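Local atomic coordinates of A-adding tRNA nucleotidyltransferase (Aquifex aeolicus, PDB entry 4WBY), a protein that adds the terminal adenosine to tRNAs ending in CC, using ATP and magnesium, to complete the CCA tail. Residues A[170-175]-A[211-216]; A[218-223]-A[247-252]; A[120-125]-A[177-182]; A[166-171]-A[204-209]. All coordinates share one frame; numbering follows the deposited sequence.

Contact 1: residues A[170-175]-A[211-216]; sequences ALRFAG and KLALRE. With SO4 (sulfate ion), chain D.
R172 reaches past L212 and E216 to end on a sulfate ion, and every close pair across the two segments involves this arginine. Its NH1 donates to sulfate O3 over 3.1 Å, almost straight at 173°, the oxygen lying at the guanidinium edge, in its plane. L212 lies over one face, with CD1 3.7 Å from R172 NH2. R172 CG stands anti to the backbone N (chi1 172°), which with the extended second torsion brings CD beside A213 CA and 3.5 Å from E216 OE2; the bend at chi3 turns the guanidinium toward L212 and the sulfate. The charge link from R172 NH1 to that OE2 is long, 3.8 Å; R172 pairs better with E209, and E216 with R176. With an alanine here the sulfate would probably lose one of its grips and E209 its charged mate. R176 and R35 also bind the sulfate, which, though probably from the crystallisation liquor, marks an arginine-lined anion pocket among residues of the ATP-binding site.

Contact 2: residues A[218-223]-A[247-252]; sequences RFLEIL and QKLYAL
Two antiparallel neighbours of the helical region, 219-228 and 243-262, pack here through L220 and L223 against L249 and Y250. The axes of the short segments run at 168° and come within 11.1 Å of each other. L220 is the wedge: with CG swung anti to the backbone N (chi1 -177°), it sends its two methyls to different partners. CD2 sits over the middle of the Y250 ring, 3.8 Å from the centroid and nearly on the ring normal, a CH-pi contact made face-on. CD1 goes to the base of the preceding residue, 3.8 Å from L249 CB. One turn further along, L223 CD1 meets L249 CD1 more loosely at 4.3 Å, and helix 271-278 covers both leucines. The tyrosine hydroxyl returns to the first helix by hydrogen bonding E224. A serine in place of Y250 is likely to strip the L220 methyl of its aromatic floor and leave E224 without that hydroxyl. Between the two segments the packing is thus apolar, held by shape and dispersion, while the polar ties between the helices, Y250 to E224 and E221 to R253, each reach beyond the paired segments.

Contact 3: residues A[120-125]-A[177-182]; sequences FTINAM and LNFKLS
A 2.8 Å hydrogen bond from N123 N to F120 O closes the 3-10 turn that presents I122 to L177 and F179. The turn belongs to the head domain, in the loop leading into strand 126-128, while its partners, with one residue between them, sit where helix 165-177 ends and the chain enters strand 180-181. That short strand pairs in parallel with 151-152, so the contact ties the head to the start of the helical region. I122 holds CG1 between its backbone N and carbonyl carbon (chi1 62°), and the extended second torsion carries CD1 outward as a single probe. Opposite it the targets are already packed together: L177 lays its CB 3.5 Å above the plane of the F179 ring, toward the rim. I152 touches both I122 and F179, adding a third apolar surface from strand 151-152. Next to I122 the chain turns polar, since N123, an ATP-binding residue, gives its OD1 to R35 and its ND2 to D119. The isoleucine reaches the ring obliquely, CD1 lying 4.1 Å from F179 CE2. Its closer approach is to the leucine, the two side chains meeting tip to tip with I122 CD1 3.6 Å from L177 CD1.

Contact 4: residues A[166-171]-A[204-209]; sequences RILRAL and GRLINE
E209 folds over L168 and R169 through its torsions: the first puts CG anti to the backbone N (chi1 172°) and lays E209 CG against L168 CB at 3.5 Å, a close aliphatic contact, and a bend at the second turns the carboxylate toward R169. Beyond it, E209 OE1 lies 3.4 Å from R169 CG. R169 has a kink of its own, at the third torsion, which carries its guanidinium past the acid, oblique to it, the two planes 63° apart. The pairing of R169 NH1 with E209 OE1 is accordingly long, 3.9 Å, and the oxygen lies well out of the guanidinium plane, leaving attraction of charges alone. Water makes up the difference: one accepts from R169 NH1 at 2.9 Å, at the guanidinium edge, and donates to E209 OE1. Another donates both to E209 OE2 at 2.7 Å and to L168 O at 2.8 Å. R169 NE pairs with D119 and E209 OE2 with R172, so acid and arginine each have a firmer mate elsewhere. Below this polar layer L168 CD1 touches L206 CD2. The segment axes run 8° from parallel: a pair of packed helices in which R166 to L171 on one and R205 on the other belong to the ATP-binding site.

Overall arrangement
Contacts 1 and 4 are successive steps of one interface, helix 165-177 against helix 203-214, with centres 8 Å apart; they share A170 and L171, and R172 of contact 1 bonds E209 of contact 4. Contact 3 lies on another side of helix 165-177, where F120 packs on A170, and its segments alternate along the chain with those of contacts 1 and 4. Contact 2 comes later in sequence, reached through helix 219-228, where F219 packs on A213, its centre about 22 Å from that of contact 3. In this C-terminal portion of a longer protein, helix 165-177, rich in ATP-binding residues, is held between the nucleotidyltransferase head domain and the helices that follow.

Contact 1: residues A[170-175]-A[211-216]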
loop_
_atom_site.group_PDB
_atom_site.type_symbol
_atom_site.label_atom_id
_atom_site.label_comp_id
_atom_site.label_asym_id
_atom_site.label_seq_id
_atom_site.Cartn_x
_atom_site.Cartn_y
_atom_site.Cartn_z
ATOM N N ALA A 170 0.864 -12.726 -0.779
ATOM C CA ALA A 170 1.600 -13.440 0.268
ATOM C C ALA A 170 2.836 -12.664 0.678
ATOM O O ALA A 170 3.170 -12.568 1.864
ATOM C CB ALA A 170 1.993 -14.837 -0.199
ATOM N N LEU A 171 3.518 -12.108 -0.317
ATOM C CA LEU A 171 4.763 -11.404 -0.068
ATOM C C LEU A 171 4.496 -10.037 0.559
ATOM O O LEU A 171 5.282 -9.567 1.384
ATOM C CB LEU A 171 5.559 -11.282 -1.372
ATOM C CG LEU A 171 5.833 -12.630 -2.056
ATOM C CD1 LEU A 171 6.725 -12.462 -3.282
ATOM C CD2 LEU A 171 6.425 -13.638 -1.061
ATOM N N ARG A 172 3.376 -9.411 0.201
ATOM C CA ARG A 172 2.992 -8.158 0.859
ATOM C C ARG A 172 2.751 -8.381 2.357
ATOM O O ARG A 172 3.270 -7.632 3.190
ATOM C CB ARG A 172 1.754 -7.529 0.219
ATOM C CG ARG A 172 1.220 -6.333 1.013
ATOM C CD ARG A 172 0.341 -5.413 0.163
ATOM N NE ARG A 172 -0.832 -6.074 -0.409
ATOM C CZ ARG A 172 -2.018 -6.158 0.181
ATOM N NH1 ARG A 172 -2.209 -5.640 1.387
ATOM N NH2 ARG A 172 -3.021 -6.762 -0.442
ATOM N N PHE A 173 1.986 -9.414 2.709
ATOM C CA PHE A 173 1.735 -9.659 4.128
ATOM C C PHE A 173 2.994 -10.133 4.848
ATOM O O PHE A 173 3.238 -9.721 5.985
ATOM C CB PHE A 173 0.585 -10.653 4.322
ATOM C CG PHE A 173 -0.748 -10.103 3.896
ATOM C CD1 PHE A 173 -1.251 -8.944 4.475
ATOM C CD2 PHE A 173 -1.486 -10.717 2.901
ATOM C CE1 PHE A 173 -2.478 -8.418 4.081
ATOM C CE2 PHE A 173 -2.714 -10.206 2.510
ATOM C CZ PHE A 173 -3.211 -9.049 3.096
ATOM N N ALA A 174 3.803 -10.966 4.192
ATOM C CA ALA A 174 5.054 -11.411 4.818
ATOM C C ALA A 174 5.954 -10.214 5.130
ATOM O O ALA A 174 6.502 -10.106 6.233
ATOM C CB ALA A 174 5.790 -12.426 3.930
ATOM N N GLY A 175 6.096 -9.301 4.171
ATOM C CA GLY A 175 6.946 -8.140 4.375
ATOM C C GLY A 175 6.369 -7.153 5.381
ATOM O O GLY A 175 7.094 -6.612 6.220
ATOM N N LYS A 211 0.250 -1.873 -6.697
ATOM C CA LYS A 211 -0.128 -0.553 -6.200
ATOM C C LYS A 211 -0.381 -0.597 -4.694
ATOM O O LYS A 211 -0.046 0.341 -3.984
ATOM C CB LYS A 211 -1.358 -0.021 -6.953
ATOM C CG LYS A 211 -1.059 0.295 -8.428
ATOM C CD LYS A 211 -2.315 0.452 -9.265
ATOM C CE LYS A 211 -3.110 1.670 -8.851
ATOM N NZ LYS A 211 -4.291 1.858 -9.737
ATOM N N LEU A 212 -0.958 -1.692 -4.199
ATOM C CA LEU A 212 -1.148 -1.832 -2.756
ATOM C C LEU A 212 0.192 -1.989 -2.038
ATOM O O LEU A 212 0.407 -1.404 -0.971
ATOM C CB LEU A 212 -2.068 -3.018 -2.431
ATOM C CG LEU A 212 -3.531 -2.803 -2.835
ATOM C CD1 LEU A 212 -4.375 -4.028 -2.510
ATOM C CD2 LEU A 212 -4.120 -1.571 -2.163
ATOM N N ALA A 213 1.099 -2.763 -2.624
ATOM C CA ALA A 213 2.400 -2.975 -1.999
ATOM C C ALA A 213 3.183 -1.672 -1.846
ATOM O O ALA A 213 3.831 -1.452 -0.813
ATOM C CB ALA A 213 3.211 -3.989 -2.793
ATOM N N LEU A 214 3.121 -0.799 -2.851
ATOM C CA LEU A 214 3.966 0.394 -2.812
ATOM C C LEU A 214 3.481 1.386 -1.739
ATOM O O LEU A 214 4.228 2.269 -1.333
ATOM C CB LEU A 214 4.056 1.051 -4.198
ATOM C CG LEU A 214 2.950 1.881 -4.847
ATOM C CD1 LEU A 214 2.883 3.315 -4.301
ATOM C CD2 LEU A 214 3.172 1.904 -6.361
ATOM N N ARG A 215 2.254 1.205 -1.248
ATOM C CA ARG A 215 1.732 2.011 -0.141
ATOM C C ARG A 215 2.271 1.568 1.228
ATOM O O ARG A 215 2.157 2.300 2.212
ATOM C CB ARG A 215 0.195 1.950 -0.135
ATOM C CG ARG A 215 -0.445 2.559 -1.384
ATOM C CD ARG A 215 -1.851 2.021 -1.686
ATOM N NE ARG A 215 -2.793 2.194 -0.586
ATOM C CZ ARG A 215 -4.116 2.092 -0.708
ATOM N NH1 ARG A 215 -4.666 1.833 -1.887
ATOM N NH2 ARG A 215 -4.895 2.261 0.352
ATOM N N GLU A 216 2.861 0.375 1.289
ATOM C CA GLU A 216 3.272 -0.206 2.575
ATOM C C GLU A 216 4.518 0.461 3.167
ATOM O O GLU A 216 5.476 0.752 2.447
ATOM C CB GLU A 216 3.553 -1.704 2.419
ATOM C CG GLU A 216 2.361 -2.545 1.971
ATOM C CD GLU A 216 1.415 -2.902 3.086
ATOM O OE1 GLU A 216 1.853 -2.956 4.252
ATOM O OE2 GLU A 216 0.227 -3.146 2.787
HETATM S S SO4 D . -5.588 -5.657 3.905
HETATM O O1 SO4 D . -6.177 -6.803 4.623
HETATM O O2 SO4 D . -4.567 -5.067 4.766
HETATM O O3 SO4 D . -5.003 -6.073 2.630
HETATM O O4 SO4 D . -6.640 -4.673 3.676
#

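Contact 2: residues A[218-223]-A[247-252]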
loop_
_atom_site.group_PDB
_atom_site.type_symbol
_atom_site.label_atom_id
_atom_site.label_comp_id
_atom_site.label_asym_id
_atom_site.label_seq_id
_atom_site.Cartn_x
_atom_site.Cartn_y
_atom_site.Cartn_z
ATOM N N ARG A 218 6.678 -1.048 4.791
ATOM C CA ARG A 218 7.742 -2.016 4.560
ATOM C C ARG A 218 7.847 -2.425 3.084
ATOM O O ARG A 218 8.167 -3.568 2.770
ATOM C CB ARG A 218 7.513 -3.261 5.431
ATOM C CG ARG A 218 7.503 -2.994 6.927
ATOM C CD ARG A 218 8.900 -2.955 7.524
ATOM N NE ARG A 218 9.659 -1.778 7.112
ATOM C CZ ARG A 218 9.500 -0.564 7.629
ATOM N NH1 ARG A 218 8.595 -0.357 8.576
ATOM N NH2 ARG A 218 10.239 0.446 7.191
ATOM N N PHE A 219 7.583 -1.494 2.172
ATOM C CA PHE A 219 7.695 -1.794 0.744
ATOM C C PHE A 219 9.079 -2.349 0.368
ATOM O O PHE A 219 9.163 -3.257 -0.446
ATOM C CB PHE A 219 7.366 -0.541 -0.083
ATOM C CG PHE A 219 7.268 -0.777 -1.576
ATOM C CD1 PHE A 219 6.695 -1.936 -2.093
ATOM C CD2 PHE A 219 7.696 0.203 -2.463
ATOM C CE1 PHE A 219 6.590 -2.125 -3.475
ATOM C CE2 PHE A 219 7.596 0.025 -3.846
ATOM C CZ PHE A 219 7.041 -1.139 -4.356
ATOM N N LEU A 220 10.155 -1.817 0.943
ATOM C CA LEU A 220 11.485 -2.330 0.609
ATOM C C LEU A 220 11.620 -3.811 0.988
ATOM O O LEU A 220 12.157 -4.603 0.216
ATOM C CB LEU A 220 12.593 -1.506 1.282
ATOM C CG LEU A 220 14.019 -1.948 0.919
ATOM C CD1 LEU A 220 14.200 -2.082 -0.599
ATOM C CD2 LEU A 220 15.049 -0.988 1.495
ATOM N N GLU A 221 11.109 -4.191 2.158
ATOM C CA GLU A 221 11.143 -5.596 2.551
ATOM C C GLU A 221 10.310 -6.448 1.599
ATOM O O GLU A 221 10.672 -7.589 1.280
ATOM C CB GLU A 221 10.639 -5.775 3.983
ATOM C CG GLU A 221 11.644 -5.362 5.057
ATOM C CD GLU A 221 11.653 -3.878 5.380
ATOM O OE1 GLU A 221 10.916 -3.100 4.736
ATOM O OE2 GLU A 221 12.421 -3.493 6.294
ATOM N N ILE A 222 9.187 -5.900 1.152
ATOM C CA ILE A 222 8.346 -6.614 0.205
ATOM C C ILE A 222 9.083 -6.775 -1.129
ATOM O O ILE A 222 9.043 -7.848 -1.738
ATOM C CB ILE A 222 6.999 -5.898 0.013
ATOM C CG1 ILE A 222 6.209 -5.904 1.333
ATOM C CG2 ILE A 222 6.178 -6.548 -1.096
ATOM C CD1 ILE A 222 5.014 -4.953 1.348
ATOM N N LEU A 223 9.769 -5.723 -1.575
ATOM C CA LEU A 223 10.572 -5.809 -2.791
ATOM C C LEU A 223 11.674 -6.864 -2.676
ATOM O O LEU A 223 11.978 -7.545 -3.652
ATOM C CB LEU A 223 11.196 -4.453 -3.145
ATOM C CG LEU A 223 10.186 -3.420 -3.658
ATOM C CD1 LEU A 223 10.855 -2.060 -3.859
ATOM C CD2 LEU A 223 9.507 -3.891 -4.939
ATOM N N GLN A 247 21.193 -1.671 -4.263
ATOM C CA GLN A 247 21.878 -0.766 -3.350
ATOM C C GLN A 247 21.264 0.632 -3.387
ATOM O O GLN A 247 21.205 1.313 -2.361
ATOM C CB GLN A 247 23.372 -0.700 -3.674
ATOM C CG GLN A 247 24.104 -2.004 -3.410
ATOM C CD GLN A 247 23.855 -2.535 -2.009
ATOM O OE1 GLN A 247 23.789 -1.770 -1.046
ATOM N NE2 GLN A 247 23.709 -3.851 -1.892
ATOM N N LYS A 248 20.792 1.050 -4.560
ATOM C CA LYS A 248 20.110 2.339 -4.679
ATOM C C LYS A 248 18.823 2.374 -3.848
ATOM O O LYS A 248 18.482 3.409 -3.269
ATOM C CB LYS A 248 19.792 2.651 -6.140
ATOM C CG LYS A 248 20.998 3.039 -6.973
ATOM C CD LYS A 248 20.572 3.498 -8.351
ATOM C CE LYS A 248 19.696 4.727 -8.255
ATOM N NZ LYS A 248 20.419 5.835 -7.570
ATOM N N LEU A 249 18.106 1.255 -3.787
ATOM C CA LEU A 249 16.874 1.189 -2.995
ATOM C C LEU A 249 17.163 1.378 -1.503
ATOM O O LEU A 249 16.413 2.063 -0.803
ATOM C CB LEU A 249 16.143 -0.138 -3.226
ATOM C CG LEU A 249 15.616 -0.398 -4.637
ATOM C CD1 LEU A 249 15.044 -1.806 -4.739
ATOM C CD2 LEU A 249 14.555 0.622 -5.000
ATOM N N TYR A 250 18.251 0.782 -1.017
ATOM C CA TYR A 250 18.625 0.966 0.381
ATOM C C TYR A 250 19.100 2.393 0.647
ATOM O O TYR A 250 18.804 2.963 1.700
ATOM C CB TYR A 250 19.694 -0.054 0.796
ATOM C CG TYR A 250 19.080 -1.399 1.122
ATOM C CD1 TYR A 250 18.838 -2.330 0.126
ATOM C CD2 TYR A 250 18.698 -1.716 2.421
ATOM C CE1 TYR A 250 18.253 -3.545 0.409
ATOM C CE2 TYR A 250 18.111 -2.932 2.716
ATOM C CZ TYR A 250 17.893 -3.841 1.704
ATOM O OH TYR A 250 17.314 -5.056 1.981
ATOM N N ALA A 251 19.814 2.979 -0.311
ATOM C CA ALA A 251 20.224 4.374 -0.194
ATOM C C ALA A 251 18.994 5.275 -0.161
ATOM O O ALA A 251 18.932 6.254 0.594
ATOM C CB ALA A 251 21.145 4.769 -1.347
ATOM N N LEU A 252 18.007 4.927 -0.981
ATOM C CA LEU A 252 16.782 5.703 -1.051
ATOM C C LEU A 252 16.029 5.653 0.275
ATOM O O LEU A 252 15.506 6.668 0.720
ATOM C CB LEU A 252 15.894 5.210 -2.194
ATOM C CG LEU A 252 14.536 5.911 -2.330
ATOM C CD1 LEU A 252 14.688 7.377 -2.706
ATOM C CD2 LEU A 252 13.622 5.187 -3.329
#

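Contact 3: residues A[120-125]-A[177-182]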
loop_
_atom_site.group_PDB
_atom_site.type_symbol
_atom_site.label_atom_id
_atom_site.label_comp_id
_atom_site.label_asym_id
_atom_site.label_seq_id
_atom_site.Cartn_x
_atom_site.Cartn_y
_atom_site.Cartn_z
ATOM N N PHE A 120 -5.118 -16.301 3.204
ATOM C CA PHE A 120 -4.162 -16.854 4.165
ATOM C C PHE A 120 -4.823 -17.054 5.512
ATOM O O PHE A 120 -5.812 -16.383 5.823
ATOM C CB PHE A 120 -2.935 -15.942 4.272
ATOM C CG PHE A 120 -2.372 -15.586 2.937
ATOM C CD1 PHE A 120 -1.816 -16.575 2.136
ATOM C CD2 PHE A 120 -2.453 -14.290 2.446
ATOM C CE1 PHE A 120 -1.337 -16.284 0.871
ATOM C CE2 PHE A 120 -1.970 -13.985 1.182
ATOM C CZ PHE A 120 -1.418 -14.988 0.387
ATOM N N THR A 121 -4.299 -17.988 6.304
ATOM C CA THR A 121 -4.988 -18.364 7.533
ATOM C C THR A 121 -5.175 -17.181 8.476
ATOM O O THR A 121 -6.199 -17.089 9.157
ATOM C CB THR A 121 -4.261 -19.491 8.283
ATOM O OG1 THR A 121 -2.938 -19.068 8.621
ATOM C CG2 THR A 121 -4.191 -20.765 7.427
ATOM N N ILE A 122 -4.216 -16.261 8.509
ATOM C CA ILE A 122 -4.332 -15.147 9.440
ATOM C C ILE A 122 -5.410 -14.158 8.997
ATOM O O ILE A 122 -5.823 -13.307 9.784
ATOM C CB ILE A 122 -2.991 -14.406 9.640
ATOM C CG1 ILE A 122 -2.496 -13.780 8.330
ATOM C CG2 ILE A 122 -1.951 -15.330 10.291
ATOM C CD1 ILE A 122 -1.306 -12.838 8.509
ATOM N N ASN A 123 -5.871 -14.291 7.752
ATOM C CA ASN A 123 -6.939 -13.448 7.205
ATOM C C ASN A 123 -8.289 -14.152 7.130
ATOM O O ASN A 123 -9.251 -13.617 6.558
ATOM C CB ASN A 123 -6.565 -12.957 5.802
ATOM C CG ASN A 123 -5.345 -12.074 5.804
ATOM O OD1 ASN A 123 -5.001 -11.469 6.821
ATOM N ND2 ASN A 123 -4.675 -11.990 4.655
ATOM N N ALA A 124 -8.369 -15.341 7.713
ATOM C CA ALA A 124 -9.543 -16.179 7.540
ATOM C C ALA A 124 -10.251 -16.453 8.863
ATOM O O ALA A 124 -10.931 -17.462 9.010
ATOM C CB ALA A 124 -9.156 -17.489 6.865
ATOM N N MET A 125 -10.107 -15.542 9.818
ATOM C CA MET A 125 -10.804 -15.663 11.096
ATOM C C MET A 125 -12.008 -14.744 11.184
ATOM O O MET A 125 -12.161 -13.814 10.387
ATOM C CB MET A 125 -9.848 -15.381 12.251
ATOM C CG MET A 125 -8.764 -16.453 12.350
ATOM S SD MET A 125 -7.548 -16.165 13.648
ATOM C CE MET A 125 -6.578 -14.866 12.900
ATOM N N LEU A 177 4.481 -7.779 7.917
ATOM C CA LEU A 177 4.417 -8.322 9.269
ATOM C C LEU A 177 5.723 -8.940 9.736
ATOM O O LEU A 177 5.815 -9.384 10.881
ATOM C CB LEU A 177 3.306 -9.374 9.357
ATOM C CG LEU A 177 1.902 -8.891 8.989
ATOM C CD1 LEU A 177 0.942 -10.068 8.902
ATOM C CD2 LEU A 177 1.406 -7.841 9.988
ATOM N N ASN A 178 6.723 -8.977 8.855
ATOM C CA ASN A 178 7.962 -9.725 9.116
ATOM C C ASN A 178 7.625 -11.173 9.464
ATOM O O ASN A 178 8.118 -11.732 10.454
ATOM C CB ASN A 178 8.795 -9.076 10.229
ATOM C CG ASN A 178 10.211 -9.622 10.296
ATOM O OD1 ASN A 178 10.743 -10.121 9.305
ATOM N ND2 ASN A 178 10.816 -9.552 11.476
ATOM N N PHE A 179 6.766 -11.764 8.637
ATOM C CA PHE A 179 6.412 -13.180 8.737
ATOM C C PHE A 179 7.151 -13.954 7.644
ATOM O O PHE A 179 7.599 -13.375 6.645
ATOM C CB PHE A 179 4.902 -13.419 8.566
ATOM C CG PHE A 179 4.051 -13.120 9.788
ATOM C CD1 PHE A 179 4.514 -12.351 10.845
ATOM C CD2 PHE A 179 2.760 -13.642 9.862
ATOM C CE1 PHE A 179 3.687 -12.094 11.952
ATOM C CE2 PHE A 179 1.935 -13.403 10.963
ATOM C CZ PHE A 179 2.403 -12.620 12.006
ATOM N N LYS A 180 7.222 -15.272 7.815
ATOM C CA LYS A 180 7.762 -16.159 6.796
ATOM C C LYS A 180 6.643 -16.957 6.143
ATOM O O LYS A 180 5.611 -17.196 6.757
ATOM C CB LYS A 180 8.789 -17.107 7.407
ATOM C CG LYS A 180 10.060 -16.408 7.882
ATOM C CD LYS A 180 11.109 -17.404 8.354
ATOM C CE LYS A 180 11.523 -18.354 7.235
ATOM N NZ LYS A 180 12.032 -17.627 6.036
ATOM N N LEU A 181 6.840 -17.370 4.897
ATOM C CA LEU A 181 5.947 -18.352 4.299
ATOM C C LEU A 181 6.079 -19.695 5.011
ATOM O O LEU A 181 7.186 -20.095 5.395
ATOM C CB LEU A 181 6.248 -18.526 2.807
ATOM C CG LEU A 181 6.233 -17.265 1.947
ATOM C CD1 LEU A 181 6.650 -17.626 0.532
ATOM C CD2 LEU A 181 4.850 -16.663 1.984
ATOM N N SER A 182 4.967 -20.408 5.167
ATOM C CA SER A 182 5.053 -21.785 5.651
ATOM C C SER A 182 5.876 -22.596 4.649
ATOM O O SER A 182 5.985 -22.222 3.483
ATOM C CB SER A 182 3.661 -22.407 5.858
ATOM O OG SER A 182 3.241 -23.199 4.760
#

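Contact 4: residues A[166-171]-A[204-209]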
loop_
_atom_site.group_PDB
_atom_site.type_symbol
_atom_site.label_atom_id
_atom_site.label_comp_id
_atom_site.label_asym_id
_atom_site.label_seq_id
_atom_site.Cartn_x
_atom_site.Cartn_y
_atom_site.Cartn_z
ATOM N N ARG A 166 -2.471 -14.059 -5.500
ATOM C CA ARG A 166 -2.116 -14.357 -4.113
ATOM C C ARG A 166 -0.620 -14.558 -3.909
ATOM O O ARG A 166 -0.141 -14.443 -2.789
ATOM C CB ARG A 166 -2.866 -15.593 -3.617
ATOM C CG ARG A 166 -4.354 -15.367 -3.475
ATOM C CD ARG A 166 -5.047 -16.661 -3.109
ATOM N NE ARG A 166 -6.480 -16.477 -2.973
ATOM C CZ ARG A 166 -7.378 -17.431 -3.223
ATOM N NH1 ARG A 166 -6.993 -18.640 -3.637
ATOM N NH2 ARG A 166 -8.661 -17.168 -3.082
ATOM N N ILE A 167 0.106 -14.882 -4.977
ATOM C CA ILE A 167 1.566 -14.949 -4.905
ATOM C C ILE A 167 2.124 -13.608 -4.422
ATOM O O ILE A 167 2.938 -13.547 -3.495
ATOM C CB ILE A 167 2.183 -15.305 -6.274
ATOM C CG1 ILE A 167 1.780 -16.727 -6.696
ATOM C CG2 ILE A 167 3.710 -15.127 -6.272
ATOM C CD1 ILE A 167 2.044 -17.018 -8.169
ATOM N N LEU A 168 1.690 -12.529 -5.065
ATOM C CA LEU A 168 2.131 -11.198 -4.662
ATOM C C LEU A 168 1.581 -10.825 -3.285
ATOM O O LEU A 168 2.298 -10.233 -2.471
ATOM C CB LEU A 168 1.724 -10.144 -5.706
ATOM C CG LEU A 168 2.334 -10.262 -7.105
ATOM C CD1 LEU A 168 1.896 -9.075 -7.953
ATOM C CD2 LEU A 168 3.852 -10.370 -7.070
ATOM N N ARG A 169 0.316 -11.160 -3.026
ATOM C CA ARG A 169 -0.300 -10.810 -1.741
ATOM C C ARG A 169 0.441 -11.476 -0.583
ATOM O O ARG A 169 0.629 -10.862 0.467
ATOM C CB ARG A 169 -1.774 -11.220 -1.704
ATOM C CG ARG A 169 -2.659 -10.462 -2.671
ATOM C CD ARG A 169 -4.117 -10.907 -2.561
ATOM N NE ARG A 169 -4.647 -10.797 -1.209
ATOM C CZ ARG A 169 -5.287 -9.732 -0.734
ATOM N NH1 ARG A 169 -5.468 -8.658 -1.497
ATOM N NH2 ARG A 169 -5.739 -9.737 0.515
ATOM N N ALA A 170 0.864 -12.726 -0.779
ATOM C CA ALA A 170 1.600 -13.440 0.268
ATOM C C ALA A 170 2.836 -12.664 0.678
ATOM O O ALA A 170 3.170 -12.568 1.864
ATOM C CB ALA A 170 1.993 -14.837 -0.199
ATOM N N LEU A 171 3.518 -12.108 -0.317
ATOM C CA LEU A 171 4.763 -11.404 -0.068
ATOM C C LEU A 171 4.496 -10.037 0.559
ATOM O O LEU A 171 5.282 -9.567 1.384
ATOM C CB LEU A 171 5.559 -11.282 -1.372
ATOM C CG LEU A 171 5.833 -12.630 -2.056
ATOM C CD1 LEU A 171 6.725 -12.462 -3.282
ATOM C CD2 LEU A 171 6.425 -13.638 -1.061
ATOM N N GLY A 204 -4.664 -6.682 -14.794
ATOM C CA GLY A 204 -5.179 -5.598 -13.977
ATOM C C GLY A 204 -5.105 -5.901 -12.496
ATOM O O GLY A 204 -4.799 -5.026 -11.690
ATOM N N ARG A 205 -5.371 -7.149 -12.134
ATOM C CA ARG A 205 -5.348 -7.535 -10.729
ATOM C C ARG A 205 -3.919 -7.598 -10.186
ATOM O O ARG A 205 -3.681 -7.254 -9.026
ATOM C CB ARG A 205 -6.081 -8.863 -10.535
ATOM C CG ARG A 205 -7.572 -8.717 -10.796
ATOM C CD ARG A 205 -8.366 -9.954 -10.427
ATOM N NE ARG A 205 -8.286 -10.259 -9.004
ATOM C CZ ARG A 205 -7.815 -11.403 -8.513
ATOM N NH1 ARG A 205 -7.405 -12.360 -9.335
ATOM N NH2 ARG A 205 -7.772 -11.598 -7.204
ATOM N N LEU A 206 -2.963 -8.010 -11.017
ATOM C CA LEU A 206 -1.554 -7.965 -10.608
ATOM C C LEU A 206 -1.105 -6.528 -10.364
ATOM O O LEU A 206 -0.449 -6.230 -9.368
ATOM C CB LEU A 206 -0.648 -8.610 -11.657
ATOM C CG LEU A 206 -0.783 -10.114 -11.861
ATOM C CD1 LEU A 206 0.194 -10.601 -12.926
ATOM C CD2 LEU A 206 -0.563 -10.850 -10.541
ATOM N N ILE A 207 -1.458 -5.642 -11.290
ATOM C CA ILE A 207 -1.084 -4.236 -11.184
ATOM C C ILE A 207 -1.695 -3.624 -9.919
ATOM O O ILE A 207 -1.018 -2.896 -9.181
ATOM C CB ILE A 207 -1.522 -3.437 -12.439
ATOM C CG1 ILE A 207 -0.486 -3.554 -13.574
ATOM C CG2 ILE A 207 -1.684 -1.949 -12.121
ATOM C CD1 ILE A 207 0.011 -4.930 -13.884
ATOM N N ASN A 208 -2.959 -3.947 -9.647
ATOM C CA ASN A 208 -3.614 -3.424 -8.452
ATOM C C ASN A 208 -2.897 -3.865 -7.187
ATOM O O ASN A 208 -2.795 -3.108 -6.225
ATOM C CB ASN A 208 -5.082 -3.858 -8.391
ATOM C CG ASN A 208 -5.948 -3.133 -9.395
ATOM O OD1 ASN A 208 -5.579 -2.071 -9.900
ATOM N ND2 ASN A 208 -7.118 -3.698 -9.681
ATOM N N GLU A 209 -2.383 -5.088 -7.189
ATOM C CA GLU A 209 -1.703 -5.594 -6.005
ATOM C C GLU A 209 -0.341 -4.909 -5.829
ATOM O O GLU A 209 0.063 -4.607 -4.702
ATOM C CB GLU A 209 -1.571 -7.121 -6.083
ATOM C CG GLU A 209 -0.711 -7.754 -5.005
ATOM C CD GLU A 209 -1.121 -7.398 -3.583
ATOM O OE1 GLU A 209 -2.316 -7.143 -3.308
ATOM O OE2 GLU A 209 -0.229 -7.383 -2.722
HETATM O O HOH W 1 2.431 -7.512 -3.158
HETATM O O HOH W 2 -4.769 -7.721 -4.192
#